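Local coordinates for protein xylulokinase (Brucella ovis, PDB 5VM1) that probably phosphorylates D-xylulose to D-xylulose 5-phosphate at the expense of ATP, as a member of the FGGY family of carbohydrate kinases, at residues D108-R113 against L141-R146; A116-D121 against N130-G135. All coordinates share one frame; numbering follows the deposited sequence.

Contact 1 of 2, residues D108-R113 against L141-R146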
# COMPACT_ATOMS: atom_id res chain seq x y z
N ASP A 108 -10.08 1.82 9.35
CA ASP A 108 -11.23 2.29 10.09
C ASP A 108 -12.34 2.72 9.13
O ASP A 108 -12.06 3.32 8.08
CB ASP A 108 -10.81 3.47 10.97
CG ASP A 108 -11.89 3.92 11.92
OD1 ASP A 108 -12.90 4.52 11.48
OD2 ASP A 108 -11.70 3.70 13.14
N THR A 109 -13.58 2.36 9.44
CA THR A 109 -14.73 2.72 8.60
C THR A 109 -15.81 3.50 9.36
O THR A 109 -16.93 3.62 8.87
CB THR A 109 -15.36 1.48 7.95
OG1 THR A 109 -15.80 0.55 8.95
CG2 THR A 109 -14.39 0.80 7.00
N ARG A 110 -15.49 4.06 10.53
CA ARG A 110 -16.50 4.77 11.30
C ARG A 110 -16.98 6.05 10.59
O ARG A 110 -18.03 6.58 10.97
CB ARG A 110 -15.96 5.13 12.68
CG ARG A 110 -15.24 6.47 12.71
CD ARG A 110 -14.63 6.78 14.05
NE ARG A 110 -13.40 6.05 14.30
CZ ARG A 110 -12.68 6.18 15.41
NH1 ARG A 110 -13.10 7.00 16.37
NH2 ARG A 110 -11.57 5.49 15.57
N SER A 111 -16.24 6.55 9.59
CA SER A 111 -16.51 7.81 8.88
C SER A 111 -17.26 7.59 7.58
O SER A 111 -17.25 8.47 6.71
CB SER A 111 -15.22 8.59 8.56
OG SER A 111 -14.27 8.59 9.58
N TYR A 112 -17.96 6.47 7.44
CA TYR A 112 -18.57 6.16 6.15
C TYR A 112 -19.53 7.26 5.70
O TYR A 112 -19.55 7.61 4.51
CB TYR A 112 -19.25 4.80 6.21
CG TYR A 112 -20.37 4.69 7.20
CD1 TYR A 112 -20.10 4.46 8.55
CD2 TYR A 112 -21.70 4.78 6.80
CE1 TYR A 112 -21.12 4.34 9.48
CE2 TYR A 112 -22.74 4.66 7.72
CZ TYR A 112 -22.43 4.44 9.06
OH TYR A 112 -23.44 4.32 9.99
N ARG A 113 -20.28 7.84 6.64
CA ARG A 113 -21.19 8.95 6.31
C ARG A 113 -20.43 10.19 5.85
O ARG A 113 -20.82 10.86 4.89
CB ARG A 113 -22.09 9.28 7.50
CG ARG A 113 -23.27 8.30 7.67
CD ARG A 113 -24.04 8.54 8.97
NE ARG A 113 -23.41 7.91 10.13
CZ ARG A 113 -24.02 7.04 10.93
NH1 ARG A 113 -25.29 6.70 10.70
NH2 ARG A 113 -23.36 6.50 11.96
N LEU A 141 -11.61 13.51 9.82
CA LEU A 141 -11.60 14.78 10.55
C LEU A 141 -12.96 15.45 10.59
O LEU A 141 -13.24 16.20 11.54
CB LEU A 141 -10.55 15.74 10.00
CG LEU A 141 -9.41 15.44 10.97
CD1 LEU A 141 -8.40 14.39 10.46
CD2 LEU A 141 -8.82 16.70 11.59
N VAL A 142 -13.81 15.21 9.59
CA VAL A 142 -15.19 15.64 9.74
C VAL A 142 -15.86 14.84 10.86
O VAL A 142 -16.58 15.40 11.70
CB VAL A 142 -15.93 15.52 8.40
CG1 VAL A 142 -17.37 16.08 8.52
CG2 VAL A 142 -15.12 16.19 7.27
N TRP A 143 -15.56 13.53 10.92
CA TRP A 143 -16.07 12.69 12.00
C TRP A 143 -15.73 13.27 13.36
O TRP A 143 -16.60 13.37 14.23
CB TRP A 143 -15.52 11.24 11.90
CG TRP A 143 -16.22 10.33 12.88
CD1 TRP A 143 -17.41 9.68 12.66
CD2 TRP A 143 -15.83 10.01 14.23
NE1 TRP A 143 -17.78 8.99 13.79
CE2 TRP A 143 -16.84 9.18 14.77
CE3 TRP A 143 -14.74 10.36 15.04
CZ2 TRP A 143 -16.78 8.66 16.07
CZ3 TRP A 143 -14.70 9.85 16.34
CH2 TRP A 143 -15.71 9.01 16.84
N VAL A 144 -14.46 13.64 13.55
CA VAL A 144 -13.99 14.18 14.83
C VAL A 144 -14.69 15.50 15.15
O VAL A 144 -15.10 15.74 16.29
CB VAL A 144 -12.45 14.33 14.81
CG1 VAL A 144 -11.93 14.93 16.11
CG2 VAL A 144 -11.77 13.00 14.54
N ALA A 145 -14.86 16.37 14.15
CA ALA A 145 -15.53 17.65 14.38
C ALA A 145 -16.96 17.47 14.87
O ALA A 145 -17.47 18.32 15.61
CB ALA A 145 -15.48 18.51 13.11
N ARG A 146 -17.62 16.38 14.50
CA ARG A 146 -19.02 16.17 14.83
C ARG A 146 -19.25 15.33 16.07
O ARG A 146 -20.22 15.59 16.80
CB ARG A 146 -19.73 15.46 13.67
CG ARG A 146 -19.76 16.22 12.38
CD ARG A 146 -20.46 15.44 11.31
NE ARG A 146 -20.52 16.24 10.10
CZ ARG A 146 -20.95 15.81 8.92
NH1 ARG A 146 -21.37 14.56 8.75
NH2 ARG A 146 -20.96 16.66 7.91

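Contact 2 of 2, residues A116-D121 against N130-G135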
# COMPACT_ATOMS: atom_id res chain seq x y z
N ALA A 116 -18.96 9.65 2.43
CA ALA A 116 -19.97 9.70 1.39
C ALA A 116 -20.28 11.14 1.06
O ALA A 116 -20.40 11.51 -0.12
CB ALA A 116 -21.22 8.95 1.83
N GLU A 117 -20.36 12.00 2.09
CA GLU A 117 -20.62 13.40 1.84
C GLU A 117 -19.47 14.05 1.07
O GLU A 117 -19.71 14.78 0.09
CB GLU A 117 -20.88 14.14 3.15
CG GLU A 117 -22.20 13.80 3.83
CD GLU A 117 -22.34 14.51 5.16
OE1 GLU A 117 -21.44 15.30 5.46
OE2 GLU A 117 -23.33 14.28 5.89
N LEU A 118 -18.22 13.77 1.45
CA LEU A 118 -17.10 14.39 0.74
C LEU A 118 -16.97 13.84 -0.68
O LEU A 118 -16.72 14.60 -1.62
CB LEU A 118 -15.81 14.20 1.54
CG LEU A 118 -15.73 14.88 2.91
CD1 LEU A 118 -14.37 14.61 3.55
CD2 LEU A 118 -15.99 16.38 2.79
N ASP A 119 -17.17 12.54 -0.87
CA ASP A 119 -17.03 11.98 -2.22
C ASP A 119 -18.03 12.59 -3.19
O ASP A 119 -17.74 12.69 -4.39
CB ASP A 119 -17.18 10.45 -2.19
CG ASP A 119 -16.68 9.79 -3.47
OD1 ASP A 119 -15.45 9.80 -3.71
OD2 ASP A 119 -17.50 9.31 -4.27
N ALA A 120 -19.21 12.99 -2.70
CA ALA A 120 -20.25 13.55 -3.55
C ALA A 120 -19.99 15.00 -3.94
O ALA A 120 -20.62 15.51 -4.87
CB ALA A 120 -21.61 13.42 -2.87
N ASP A 121 -19.06 15.65 -3.28
CA ASP A 121 -18.61 16.98 -3.60
C ASP A 121 -17.61 16.85 -4.74
O ASP A 121 -16.51 16.31 -4.54
CB ASP A 121 -18.00 17.61 -2.35
CG ASP A 121 -17.65 19.07 -2.52
OD1 ASP A 121 -17.43 19.53 -3.66
OD2 ASP A 121 -17.58 19.76 -1.47
N ASN A 130 -9.11 10.97 -6.66
CA ASN A 130 -9.44 9.71 -6.02
C ASN A 130 -10.83 9.76 -5.38
O ASN A 130 -11.34 10.83 -5.02
CB ASN A 130 -8.40 9.32 -4.93
CG ASN A 130 -6.99 9.16 -5.50
OD1 ASN A 130 -6.68 8.15 -6.12
ND2 ASN A 130 -6.11 10.14 -5.24
N ILE A 131 -11.42 8.58 -5.22
CA ILE A 131 -12.60 8.43 -4.40
C ILE A 131 -12.24 8.72 -2.94
O ILE A 131 -11.13 8.43 -2.49
CB ILE A 131 -13.15 7.00 -4.56
CG1 ILE A 131 -13.69 6.79 -5.98
CG2 ILE A 131 -14.21 6.68 -3.49
CD1 ILE A 131 -14.03 5.34 -6.31
N VAL A 132 -13.18 9.33 -2.21
CA VAL A 132 -12.99 9.59 -0.78
C VAL A 132 -13.57 8.39 -0.03
O VAL A 132 -14.78 8.27 0.16
CB VAL A 132 -13.65 10.90 -0.34
CG1 VAL A 132 -13.19 11.29 1.06
CG2 VAL A 132 -13.38 12.00 -1.34
N PHE A 133 -12.70 7.47 0.35
CA PHE A 133 -13.11 6.36 1.20
C PHE A 133 -13.01 6.73 2.68
O PHE A 133 -12.27 7.65 3.06
CB PHE A 133 -12.28 5.13 0.89
CG PHE A 133 -12.61 4.51 -0.41
CD1 PHE A 133 -13.76 3.75 -0.55
CD2 PHE A 133 -11.79 4.69 -1.52
CE1 PHE A 133 -14.07 3.17 -1.76
CE2 PHE A 133 -12.10 4.11 -2.73
CZ PHE A 133 -13.24 3.35 -2.85
N PRO A 134 -13.77 6.04 3.54
CA PRO A 134 -13.77 6.39 4.98
C PRO A 134 -12.44 6.19 5.66
O PRO A 134 -12.25 6.74 6.75
CB PRO A 134 -14.82 5.45 5.57
CG PRO A 134 -14.94 4.35 4.62
CD PRO A 134 -14.63 4.88 3.25
N GLY A 135 -11.53 5.42 5.06
CA GLY A 135 -10.20 5.18 5.60
C GLY A 135 -9.17 6.24 5.28
O GLY A 135 -8.07 6.23 5.83

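Contact 1 of 2, residues D108-R113 against L141-R146
One face of the Trp143 indole carries the aliphatic part of Arg110, whose CD stands 3.3 Å from the centroid of the six-membered ring in a CH-pi contact, while CG rests nearer the pyrrole side, by NE1 and CE2. The guanidinium continues over the same face as a cation-pi partner, with CZ of Arg110 4.5 Å from that centroid. It does not lie flat on the indole: the two planes are 78° apart, and NH1 at the guanidinium edge is directed at CZ3 and CH2 of Trp143. A bend at chi3 (77°) turns the head group out of the line of its methylenes and toward Asp108. There NE and NH2 grip the carboxylate side-on; the salt bridge from Arg110 NH2 to Asp108 OD2 measures 3.0 Å, and NE shares OD2, approaching from the same face of the carboxylate. Asp108 OD1 meanwhile accepts the backbone N of Arg110 at 2.8 Å, forming an Asx turn that holds both ends of the arginine to one acid. Ser111 adds a smaller contact, its OG lying 3.7 Å from Trp143 CB. Glu50 gives the guanidinium a second salt bridge, and Trp48 joins the cluster by a cation-pi contact with Arg110 and a nearly perpendicular ring contact with Trp143. This aromatic and ionic cluster lies in the N-terminal FGGY region, where the turn leading into helix 112-120 packs on helix 137-147, from which Leu141, Val144 and Ala145 reach Phe152 of helix 149-153.

Contact 2 of 2, residues A116-D121 against N130-G135
This is a helix-to-loop contact within the N-terminal FGGY region, a member of the actin-like ATPase clan: the last turns of helix 112-120 meet the irregular loop 130-135 that leads from helix 122-128 to helix 137-147. The two backbones come nearest at Asp119 and Val132, whose CA atoms are 4.9 Å apart. On the apolar side, Val132 presents its two methyls to successive helix residues, CG1 meeting Leu118 CB at 3.9 Å and CG2 lying by Asp119 CA at 3.8 Å. Phe124 of helix 122-128 touches both Leu118 and Val132, and Pro139 and Val142 of helix 137-147 extend the apolar surroundings on Val132 and Leu118 respectively. Asn130 at the start of the loop turns its amide away from the helix, where OD1 accepts the backbone N of Ala286; its side chain is about 8 Å from that of His88, a predicted substrate-binding residue. The polar side belongs to Asp119, whose OD1, modelled too close to an atom outside the two segments and so less surely placed, is also paired with Arg125 NH2 of helix 122-128. With CG anti to the backbone N (chi1 -165°), this carboxylate extends from the helix toward the loop backbone and passes beside Ile131 CG2. The same OD1 of Asp119 accepts the backbone N-H of Val132 at 2.8 Å, with an N-H...O angle of 166°.

How the contacts relate
From the N terminus, the chain enters contact 1 through residues 108-111 and runs into helix 112-120, whose later residues supply the first half of contact 2. Helix 122-128 then reverses the chain, and segment 130-135 returns to helix 112-120, closing the short loop of contact 2. Only afterwards does helix 137-147 close the longer loop of contact 1, so the smaller loop is nested within the larger. The contacts, 11 Å apart between centres, join directly: Arg146 NH2 forms a salt bridge with Glu117 OE1, and Pro134 CB packs against Ser111 and Tyr112. Together they tie helix 112-120 to the loop after helix 122-128 and to helix 137-147.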